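Putative phosphoenolpyruvate-dependent sugar phosphotransferase system (PTS) permease (Klebsiella pneumoniae subsp. pneumoniae, PDB 3MTQ) probably serves as a IIA component of the mannose-fructose type, relaying a phosphoryl group from the phosphotransferase chain toward sugar taken up by the cell. Local coordinates at residues S39-I43 with L44-P48; S90-N93 with E94-F98; L99-P102 with H103-L106. One frame throughout, in Å; residues are numbered along the deposited sequence. Where two conformers were deposited one is given.

Contact 1. Residues S39-I43 with L44-P48; sequences SVELI and LGKQP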
ATOM      1  N   SER A  39       2.078  -3.477  -9.671  1.00 24.75           N
ATOM      2  CA  SER A  39       2.518  -4.597  -8.851  1.00 24.45           C
ATOM      3  C   SER A  39       1.648  -5.836  -9.046  1.00 22.80           C
ATOM      4  O   SER A  39       2.166  -6.950  -9.238  1.00 22.20           O
ATOM      5  CB  SER A  39       2.526  -4.197  -7.384  1.00 24.59           C
ATOM      6  OG  SER A  39       3.522  -3.228  -7.129  1.00 26.89           O
ATOM      7  N   VAL A  40       0.348  -5.614  -8.959  1.00 22.79           N
ATOM      8  CA  VAL A  40      -0.671  -6.650  -9.024  1.00 22.81           C
ATOM      9  C   VAL A  40      -0.567  -7.354 -10.360  1.00 23.57           C
ATOM     10  O   VAL A  40      -0.665  -8.559 -10.460  1.00 22.23           O
ATOM     11  CB  VAL A  40      -2.075  -6.033  -8.847  1.00 23.36           C
ATOM     12  CG1 VAL A  40      -3.213  -7.053  -9.201  1.00 24.48           C
ATOM     13  CG2 VAL A  40      -2.247  -5.380  -7.440  1.00 21.30           C
ATOM     14  N   GLU A  41      -0.374  -6.569 -11.414  1.00 23.38           N
ATOM     15  CA  GLU A  41      -0.356  -7.119 -12.759  1.00 24.84           C
ATOM     16  C   GLU A  41       0.921  -7.856 -13.101  1.00 24.75           C
ATOM     17  O   GLU A  41       0.901  -8.788 -13.882  1.00 25.77           O
ATOM     18  CB  GLU A  41      -0.623  -6.026 -13.756  1.00 24.79           C
ATOM     19  CG  GLU A  41      -2.052  -5.508 -13.678  1.00 27.25           C
ATOM     20  CD  GLU A  41      -2.370  -4.555 -14.826  1.00 26.66           C
ATOM     21  OE1 GLU A  41      -1.420  -3.904 -15.314  1.00 31.75           O
ATOM     22  OE2 GLU A  41      -3.565  -4.483 -15.230  1.00 29.18           O
ATOM     23  N   LEU A  42       2.025  -7.448 -12.505  1.00 24.57           N
ATOM     24  CA  LEU A  42       3.273  -8.195 -12.592  1.00 25.59           C
ATOM     25  C   LEU A  42       3.134  -9.533 -11.896  1.00 25.30           C
ATOM     26  O   LEU A  42       3.806 -10.507 -12.252  1.00 25.91           O
ATOM     27  CB  LEU A  42       4.426  -7.403 -11.958  1.00 25.89           C
ATOM     28  CG  LEU A  42       4.811  -6.142 -12.732  1.00 25.64           C
ATOM     29  CD1 LEU A  42       5.763  -5.261 -11.920  1.00 28.56           C
ATOM     30  CD2 LEU A  42       5.425  -6.564 -14.035  1.00 28.74           C
ATOM     31  N   ILE A  43       2.273  -9.590 -10.899  1.00 25.72           N
ATOM     32  CA  ILE A  43       2.117 -10.856 -10.184  1.00 24.86           C
ATOM     33  C   ILE A  43       1.015 -11.740 -10.763  1.00 23.59           C
ATOM     34  O   ILE A  43       1.253 -12.924 -10.952  1.00 24.04           O
ATOM     35  CB  ILE A  43       1.903 -10.677  -8.647  1.00 25.89           C
ATOM     36  CG1 ILE A  43       3.155 -10.075  -7.979  1.00 25.41           C
ATOM     37  CG2 ILE A  43       1.579 -12.044  -8.050  1.00 26.92           C
ATOM     38  CD1 ILE A  43       2.905  -9.341  -6.628  1.00 26.85           C
ATOM     39  N   LEU A  44      -0.175 -11.187 -11.018  1.00 24.39           N
ATOM     40  CA  LEU A  44      -1.367 -11.965 -11.413  1.00 24.56           C
ATOM     41  C   LEU A  44      -1.836 -11.724 -12.843  1.00 24.84           C
ATOM     42  O   LEU A  44      -2.900 -12.184 -13.219  1.00 24.58           O
ATOM     43  CB  LEU A  44      -2.547 -11.715 -10.460  1.00 25.43           C
ATOM     44  CG  LEU A  44      -2.390 -12.135  -9.003  1.00 26.68           C
ATOM     45  CD1 LEU A  44      -3.650 -11.729  -8.212  1.00 27.33           C
ATOM     46  CD2 LEU A  44      -2.130 -13.603  -8.891  1.00 28.01           C
ATOM     47  N   GLY A  45      -1.032 -11.008 -13.630  1.00 25.99           N
ATOM     48  CA  GLY A  45      -1.412 -10.604 -14.993  1.00 26.40           C
ATOM     49  C   GLY A  45      -2.367  -9.387 -15.069  1.00 27.41           C
ATOM     50  O   GLY A  45      -2.916  -8.940 -14.066  1.00 25.12           O
ATOM     51  N   LYS A  46      -2.598  -8.891 -16.286  1.00 27.89           N
ATOM     52  CA  LYS A  46      -3.442  -7.710 -16.511  1.00 29.81           C
ATOM     53  C   LYS A  46      -4.830  -7.803 -15.867  1.00 28.97           C
ATOM     54  O   LYS A  46      -5.449  -8.851 -15.848  1.00 29.19           O
ATOM     55  CB  LYS A  46      -3.552  -7.375 -18.020  1.00 30.35           C
ATOM     56  CG  LYS A  46      -2.486  -6.360 -18.501  1.00 34.52           C
ATOM     57  CD  LYS A  46      -1.932  -6.663 -19.902  1.00 38.89           C
ATOM     58  CE  LYS A  46      -0.731  -5.728 -20.288  1.00 41.10           C
ATOM     59  NZ  LYS A  46       0.347  -6.422 -21.131  1.00 41.18           N
ATOM     60  N   GLN A  47      -5.284  -6.676 -15.333  1.00 28.68           N
ATOM     61  CA  GLN A  47      -6.509  -6.627 -14.575  1.00 29.93           C
ATOM     62  C   GLN A  47      -7.529  -5.683 -15.205  1.00 29.53           C
ATOM     63  O   GLN A  47      -7.676  -4.542 -14.798  1.00 29.18           O
ATOM     64  CB  GLN A  47      -6.211  -6.246 -13.121  1.00 29.77           C
ATOM     65  CG  GLN A  47      -5.318  -7.262 -12.375  1.00 29.82           C
ATOM     66  CD  GLN A  47      -5.993  -8.616 -12.181  1.00 30.63           C
ATOM     67  OE1 GLN A  47      -7.210  -8.690 -11.976  1.00 31.33           O
ATOM     68  NE2 GLN A  47      -5.201  -9.710 -12.268  1.00 29.33           N
ATOM     69  N   PRO A  48      -8.303  -6.207 -16.157  1.00 30.90           N
ATOM     70  CA  PRO A  48      -9.268  -5.406 -16.885  1.00 30.94           C
ATOM     71  C   PRO A  48     -10.364  -4.782 -16.005  1.00 30.42           C
ATOM     72  O   PRO A  48     -10.888  -3.736 -16.360  1.00 30.51           O
ATOM     73  CB  PRO A  48      -9.872  -6.398 -17.889  1.00 31.52           C
ATOM     74  CG  PRO A  48      -9.606  -7.715 -17.385  1.00 32.53           C
ATOM     75  CD  PRO A  48      -8.382  -7.637 -16.515  1.00 31.23           C
TER
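The flat carboxylate of E41 takes the backbone N-H of Q47 on the anti side of OE2, with the donor 30° out of the carboxylate plane. This bond spans a glycine-terminated helix C-cap, where helix 32-44 ends and the chain turns toward strand 50-55, an outer strand of this chain's parallel sheet. It is short and fairly straight, with Q47 N 2.8 Å from E41 OE2 and 162° at the hydrogen. Beside the same oxygen runs the backbone of K46, whose CA lies 3.5 Å from E41 OE2. The second flat group, the Q47 amide, folds back on the turn: a bend at chi2 (-66°) carries NE2 to within 3.0 Å of G45 O. The amide hydrogen meets that oxygen from above the carbonyl plane, and the oxygen in turn sits tilted from the plane of the amide. G45 O is also approached by E41 CA at 3.4 Å in a C-H...O contact. E41 can bridge the turn because its chain is extended beyond CG, passing alongside G45 to the far end of the bend.

The helix itself closes with L44 N bonded to V40 O at 2.7 Å, while the next bond, from G45 N to E41 O, is weak. G45 then departs from helical geometry with a positive phi, a conformation that favours glycine. V40 and L44 pack on helix 112-120, through L112, I116 and L119, whereas S39 OG bonds to H29 O of the second subunit. Thus one side of this helix end packs on helix 112-120 and another faces the second subunit. Across the turn, V40 CG1 meets Q47 CG at 3.8 Å, the two side chains crossing at about a right angle.

Contact 2. Residues S90-N93 with E94-F98; sequences SVNN and EFVRF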
ATOM      1  N   SER A  90      -8.774  12.846   2.144  1.00 22.37           N
ATOM      2  CA  SER A  90      -9.782  13.426   1.266  1.00 22.39           C
ATOM      3  C   SER A  90     -10.323  12.482   0.204  1.00 21.01           C
ATOM      4  O   SER A  90     -11.488  12.598  -0.175  1.00 20.38           O
ATOM      5  CB  SER A  90      -9.295  14.707   0.589  1.00 22.13           C
ATOM      6  OG  SER A  90      -9.275  15.795   1.501  1.00 24.29           O
ATOM      7  N   VAL A  91      -9.498  11.582  -0.300  1.00 20.71           N
ATOM      8  CA  VAL A  91      -9.983  10.612  -1.262  1.00 20.70           C
ATOM      9  C   VAL A  91     -10.984   9.658  -0.625  1.00 21.65           C
ATOM     10  O   VAL A  91     -12.084   9.489  -1.143  1.00 21.05           O
ATOM     11  CB  VAL A  91      -8.844   9.864  -1.913  1.00 21.64           C
ATOM     12  CG1 VAL A  91      -9.389   8.808  -2.862  1.00 21.69           C
ATOM     13  CG2 VAL A  91      -7.896  10.847  -2.645  1.00 22.01           C
ATOM     14  N   ASN A  92     -10.664   9.095   0.550  1.00 21.56           N
ATOM     15  CA  ASN A  92     -11.650   8.229   1.175  1.00 21.87           C
ATOM     16  C   ASN A  92     -12.930   9.008   1.432  1.00 21.04           C
ATOM     17  O   ASN A  92     -14.035   8.517   1.192  1.00 20.95           O
ATOM     18  CB  ASN A  92     -11.165   7.634   2.490  1.00 21.98           C
ATOM     19  CG  ASN A  92     -12.041   6.473   2.961  1.00 22.55           C
ATOM     20  OD1 ASN A  92     -12.027   5.400   2.366  1.00 22.20           O
ATOM     21  ND2 ASN A  92     -12.803   6.679   4.051  1.00 23.80           N
ATOM     22  N   ASN A  93     -12.779  10.214   1.943  1.00 21.78           N
ATOM     23  CA  ASN A  93     -13.919  11.072   2.294  1.00 22.18           C
ATOM     24  C   ASN A  93     -14.908  11.208   1.133  1.00 21.88           C
ATOM     25  O   ASN A  93     -16.103  11.110   1.291  1.00 20.99           O
ATOM     26  CB  ASN A  93     -13.472  12.482   2.772  1.00 22.82           C
ATOM     27  CG  ASN A  93     -12.684  12.475   4.108  1.00 25.07           C
ATOM     28  OD1 ASN A  93     -12.738  11.527   4.886  1.00 27.52           O
ATOM     29  ND2 ASN A  93     -11.951  13.559   4.363  1.00 28.34           N
ATOM     30  N   GLU A  94     -14.401  11.455  -0.072  1.00 22.06           N
ATOM     31  CA  GLU A  94     -15.278  11.625  -1.183  1.00 22.55           C
ATOM     32  C   GLU A  94     -16.117  10.380  -1.519  1.00 24.18           C
ATOM     33  O   GLU A  94     -17.168  10.508  -2.139  1.00 24.41           O
ATOM     34  CB  GLU A  94     -14.445  12.065  -2.408  1.00 22.42           C
ATOM     35  CG  GLU A  94     -13.918  13.429  -2.284  1.00 25.28           C
ATOM     36  CD  GLU A  94     -15.034  14.470  -2.294  1.00 28.29           C
ATOM     37  OE1 GLU A  94     -16.011  14.329  -3.078  1.00 32.61           O
ATOM     38  OE2 GLU A  94     -14.938  15.408  -1.496  1.00 31.30           O
ATOM     39  N   PHE A  95     -15.693   9.188  -1.076  1.00 24.37           N
ATOM     40  CA  PHE A  95     -16.390   7.948  -1.405  1.00 24.33           C
ATOM     41  C   PHE A  95     -17.399   7.522  -0.340  1.00 24.08           C
ATOM     42  O   PHE A  95     -18.326   6.763  -0.637  1.00 23.42           O
ATOM     43  CB  PHE A  95     -15.394   6.804  -1.621  1.00 24.62           C
ATOM     44  CG  PHE A  95     -14.739   6.822  -2.964  1.00 26.50           C
ATOM     45  CD1 PHE A  95     -15.396   6.303  -4.056  1.00 26.80           C
ATOM     46  CD2 PHE A  95     -13.474   7.368  -3.133  1.00 25.96           C
ATOM     47  CE1 PHE A  95     -14.793   6.333  -5.314  1.00 27.57           C
ATOM     48  CE2 PHE A  95     -12.872   7.404  -4.368  1.00 25.64           C
ATOM     49  CZ  PHE A  95     -13.519   6.880  -5.462  1.00 26.36           C
ATOM     50  N   VAL A  96     -17.256   8.063   0.868  1.00 23.96           N
ATOM     51  CA  VAL A  96     -18.165   7.746   1.969  1.00 25.01           C
ATOM     52  C   VAL A  96     -19.654   7.973   1.611  1.00 25.64           C
ATOM     53  O   VAL A  96     -20.539   7.248   2.071  1.00 24.70           O
ATOM     54  CB  VAL A  96     -17.697   8.502   3.237  1.00 25.64           C
ATOM     55  CG1 VAL A  96     -18.735   8.517   4.359  1.00 27.12           C
ATOM     56  CG2 VAL A  96     -16.373   7.904   3.691  1.00 24.52           C
ATOM     57  N   ARG A  97     -19.915   8.916   0.708  1.00 26.90           N
ATOM     58  CA  ARG A  97     -21.294   9.254   0.338  1.00 27.81           C
ATOM     59  C   ARG A  97     -21.984   8.114  -0.395  1.00 28.15           C
ATOM     60  O   ARG A  97     -23.211   8.030  -0.400  1.00 28.02           O
ATOM     61  CB  ARG A  97     -21.338  10.518  -0.534  1.00 28.52           C
ATOM     62  CG  ARG A  97     -20.383  10.515  -1.667  1.00 29.67           C
ATOM     63  CD  ARG A  97     -20.868  11.268  -2.885  1.00 33.48           C
ATOM     64  NE  ARG A  97     -21.780  12.365  -2.571  1.00 38.22           N
ATOM     65  CZ  ARG A  97     -21.451  13.652  -2.462  1.00 41.24           C
ATOM     66  NH1 ARG A  97     -22.404  14.549  -2.173  1.00 40.51           N
ATOM     67  NH2 ARG A  97     -20.200  14.059  -2.632  1.00 43.70           N
ATOM     68  N   PHE A  98     -21.201   7.257  -1.051  1.00 28.83           N
ATOM     69  CA  PHE A  98     -21.741   6.147  -1.848  1.00 28.82           C
ATOM     70  C   PHE A  98     -22.129   4.907  -1.072  1.00 29.35           C
ATOM     71  O   PHE A  98     -22.633   3.938  -1.655  1.00 28.88           O
ATOM     72  CB  PHE A  98     -20.781   5.765  -2.968  1.00 29.53           C
ATOM     73  CG  PHE A  98     -20.523   6.877  -3.902  1.00 27.91           C
ATOM     74  CD1 PHE A  98     -21.400   7.145  -4.931  1.00 30.80           C
ATOM     75  CD2 PHE A  98     -19.418   7.703  -3.730  1.00 31.69           C
ATOM     76  CE1 PHE A  98     -21.156   8.209  -5.808  1.00 26.97           C
ATOM     77  CE2 PHE A  98     -19.175   8.766  -4.597  1.00 30.12           C
ATOM     78  CZ  PHE A  98     -20.064   9.011  -5.636  1.00 28.36           C
TER
HETATM   79  O   HOH W   1     -12.924  15.438   0.335  1.00 54.72           O
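E94 and S90 are joined twice, once through the backbone and once through water, on helix 90-96 of the beta-alpha-beta unit that runs from strand 79-84 to strand 104-108. E94 N donates to S90 O at 3.1 Å. The same carbonyl oxygen accepts from a water, which also donates to E94 OE2, 2.7 Å from the water oxygen. The bend of E94 at chi2 (-67°) keeps CG close over S90 O and lets the carboxylate reach this water, while OE1 is bonded to T64 on helix 63-72; both carboxylate oxygens therefore have partners.

Further along, the helix tightens toward a 3-10 end. N92 O accepts F95 N at 2.9 Å, with the donor above the carbonyl plane, and V96 N only weakly. V96 N has another acceptor in N93 O, at 3.3 Å. The side chain of N92 leaves this backbone for the sheet, where OD1 bonds to T84 OG1; that of N93 has a weak bond from ND2 to A88 O. V91 and F95 lie side by side and point the same way, and V91 O sits at the edge of the F95 ring, near its plane, 3.2 Å from F95 CD2.

Contact 3. Residues L99-P102 with H103-L106; sequences LSRP and HFHL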
ATOM      1  N   LEU A  99     -21.995   4.935   0.239  1.00 29.50           N
ATOM      2  CA  LEU A  99     -22.520   3.816   1.009  1.00 30.30           C
ATOM      3  C   LEU A  99     -24.071   3.665   0.876  1.00 31.16           C
ATOM      4  O   LEU A  99     -24.650   2.705   1.394  1.00 32.01           O
ATOM      5  CB  LEU A  99     -22.086   3.937   2.478  1.00 30.20           C
ATOM      6  CG  LEU A  99     -20.579   4.030   2.777  1.00 31.37           C
ATOM      7  CD1 LEU A  99     -20.317   4.465   4.210  1.00 30.51           C
ATOM      8  CD2 LEU A  99     -19.851   2.709   2.446  1.00 31.24           C
ATOM      9  N   SER A 100     -24.758   4.629   0.249  1.00 31.31           N
ATOM     10  CA  SER A 100     -26.190   4.451  -0.091  1.00 31.03           C
ATOM     11  C   SER A 100     -26.414   3.674  -1.416  1.00 30.56           C
ATOM     12  O   SER A 100     -27.554   3.305  -1.733  1.00 31.10           O
ATOM     13  CB  SER A 100     -26.927   5.798  -0.154  1.00 31.42           C
ATOM     14  OG  SER A 100     -26.255   6.712  -1.004  1.00 30.91           O
ATOM     15  N   ARG A 101     -25.353   3.437  -2.194  1.00 29.40           N
ATOM     16  CA  ARG A 101     -25.457   2.612  -3.408  0.50 28.78           C
ATOM     17  C   ARG A 101     -25.638   1.160  -3.010  1.00 28.26           C
ATOM     18  O   ARG A 101     -25.005   0.692  -2.072  1.00 28.57           O
ATOM     19  CB  ARG A 101     -24.210   2.722  -4.309  0.50 28.05           C
ATOM     20  CG  ARG A 101     -24.192   3.880  -5.316  0.50 26.73           C
ATOM     21  CD  ARG A 101     -22.900   3.944  -6.131  0.50 21.21           C
ATOM     22  NE  ARG A 101     -22.761   2.855  -7.097  0.50 19.40           N
ATOM     23  CZ  ARG A 101     -23.076   2.923  -8.388  0.50 17.72           C
ATOM     24  NH1 ARG A 101     -23.552   4.049  -8.910  0.50 16.43           N
ATOM     25  NH2 ARG A 101     -22.892   1.845  -9.164  0.50 16.00           N
ATOM     26  N   PRO A 102     -26.494   0.422  -3.728  1.00 28.06           N
ATOM     27  CA  PRO A 102     -26.467  -1.004  -3.460  1.00 27.20           C
ATOM     28  C   PRO A 102     -25.173  -1.635  -4.006  1.00 26.22           C
ATOM     29  O   PRO A 102     -24.580  -1.154  -4.988  1.00 24.14           O
ATOM     30  CB  PRO A 102     -27.678  -1.536  -4.221  1.00 27.89           C
ATOM     31  CG  PRO A 102     -27.812  -0.665  -5.351  1.00 28.40           C
ATOM     32  CD  PRO A 102     -27.445   0.739  -4.810  1.00 27.67           C
ATOM     33  N   HIS A 103     -24.747  -2.703  -3.356  1.00 24.98           N
ATOM     34  CA  HIS A 103     -23.598  -3.498  -3.801  1.00 25.04           C
ATOM     35  C   HIS A 103     -22.292  -2.688  -3.797  1.00 24.90           C
ATOM     36  O   HIS A 103     -21.347  -3.021  -4.491  1.00 26.27           O
ATOM     37  CB  HIS A 103     -23.818  -4.102  -5.192  1.00 25.60           C
ATOM     38  CG  HIS A 103     -25.138  -4.804  -5.391  1.00 26.11           C
ATOM     39  ND1 HIS A 103     -25.958  -4.548  -6.471  1.00 27.31           N
ATOM     40  CD2 HIS A 103     -25.739  -5.801  -4.695  1.00 27.78           C
ATOM     41  CE1 HIS A 103     -27.017  -5.332  -6.420  1.00 31.01           C
ATOM     42  NE2 HIS A 103     -26.917  -6.100  -5.343  1.00 27.66           N
ATOM     43  N   PHE A 104     -22.249  -1.637  -2.996  1.00 25.16           N
ATOM     44  CA  PHE A 104     -21.075  -0.780  -2.871  1.00 24.76           C
ATOM     45  C   PHE A 104     -20.313  -1.102  -1.600  1.00 24.21           C
ATOM     46  O   PHE A 104     -20.897  -1.236  -0.506  1.00 23.16           O
ATOM     47  CB  PHE A 104     -21.499   0.683  -2.894  1.00 24.89           C
ATOM     48  CG  PHE A 104     -20.361   1.650  -2.806  1.00 26.20           C
ATOM     49  CD1 PHE A 104     -19.747   2.114  -3.944  1.00 25.92           C
ATOM     50  CD2 PHE A 104     -19.917   2.091  -1.575  1.00 25.65           C
ATOM     51  CE1 PHE A 104     -18.691   2.994  -3.862  1.00 27.08           C
ATOM     52  CE2 PHE A 104     -18.874   2.965  -1.472  1.00 25.85           C
ATOM     53  CZ  PHE A 104     -18.259   3.432  -2.622  1.00 25.82           C
ATOM     54  N   HIS A 105     -19.002  -1.232  -1.749  1.00 23.24           N
ATOM     55  CA  HIS A 105     -18.103  -1.597  -0.658  1.00 23.03           C
ATOM     56  C   HIS A 105     -16.896  -0.690  -0.659  1.00 23.18           C
ATOM     57  O   HIS A 105     -16.285  -0.467  -1.731  1.00 22.82           O
ATOM     58  CB  HIS A 105     -17.690  -3.043  -0.821  1.00 22.27           C
ATOM     59  CG  HIS A 105     -18.844  -3.985  -0.796  1.00 20.79           C
ATOM     60  ND1 HIS A 105     -19.347  -4.511   0.386  1.00 20.86           N
ATOM     61  CD2 HIS A 105     -19.651  -4.422  -1.786  1.00 22.27           C
ATOM     62  CE1 HIS A 105     -20.378  -5.279   0.095  1.00 24.04           C
ATOM     63  NE2 HIS A 105     -20.585  -5.238  -1.212  1.00 24.86           N
ATOM     64  N   LEU A 106     -16.595  -0.118   0.507  1.00 21.66           N
ATOM     65  CA  LEU A 106     -15.514   0.858   0.681  1.00 20.77           C
ATOM     66  C   LEU A 106     -14.518   0.317   1.679  1.00 21.86           C
ATOM     67  O   LEU A 106     -14.871   0.074   2.842  1.00 20.61           O
ATOM     68  CB  LEU A 106     -16.035   2.255   1.123  1.00 20.16           C
ATOM     69  CG  LEU A 106     -14.978   3.384   1.261  1.00 19.29           C
ATOM     70  CD1 LEU A 106     -14.239   3.614  -0.133  1.00 18.92           C
ATOM     71  CD2 LEU A 106     -15.599   4.722   1.783  1.00 18.86           C
TER
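F104 and L99 meet where the chain returns from helix 90-96 to the sheet, a reversal built on a type II beta turn from R101 to F104 that leads into strand 104-108. F104, P102 and L99 carry most of the contact. The F104 side chain stands with CG anti to its backbone nitrogen (chi1 -179°), which sends the ring back under the loop. There F104 CE2 lies 4.0 Å from L99 CD2, the two side chains crossing at a slant, and F104 CD2 lies 4.0 Å from L99 N. At the root of the ring, F104 CB packs 3.7 Å from R101 CB, so the two outer residues of the turn touch across it. F104 also rests on V82 of the neighbouring strand 79-84.

P102 and H103 are the two central residues of the turn, and H103 takes the positive phi (63°) that its place in a type II turn calls for. The imidazole of H103 is held chiefly by the bond from ND1 to A76 O, with P102 CB over one face, 4.1 Å above the plane and offset toward the rim. In the conformer described, R101 NH2 bonds to F74 O, also outside the turn; the second deposited conformer makes this less certain.

From F104 onward the strand meets the second subunit: N146 of that subunit bonds through ND2 to F104 O and through OD1 to L106 N. The same L99 that touches the aromatic ring also reaches along the strand past H105, and its CD2 meets L106 CB at 4.1 Å, the side chains nearly at a right angle.

How the contacts relate
From the N terminus, contact 1 comes first, ending helix 32-44 and turning the chain into strand 50-55, the outermost strand on one side of this chain's parallel sheet. Contact 2 follows on helix 90-96, and contact 3 forms the return from that helix into strand 104-108, outermost on the other side within this chain. The three lie in series, none nesting in or crossing another. Contacts 2 and 3 touch: L106 packs beneath N92, F95 and V96, and F98 O lies 3.3 Å from F104 CD2, tying helix to strand. Contact 1 stands apart, its centre about 26 Å from that of contact 2 and on the opposite side of the chain's centre. All three reach the second subunit.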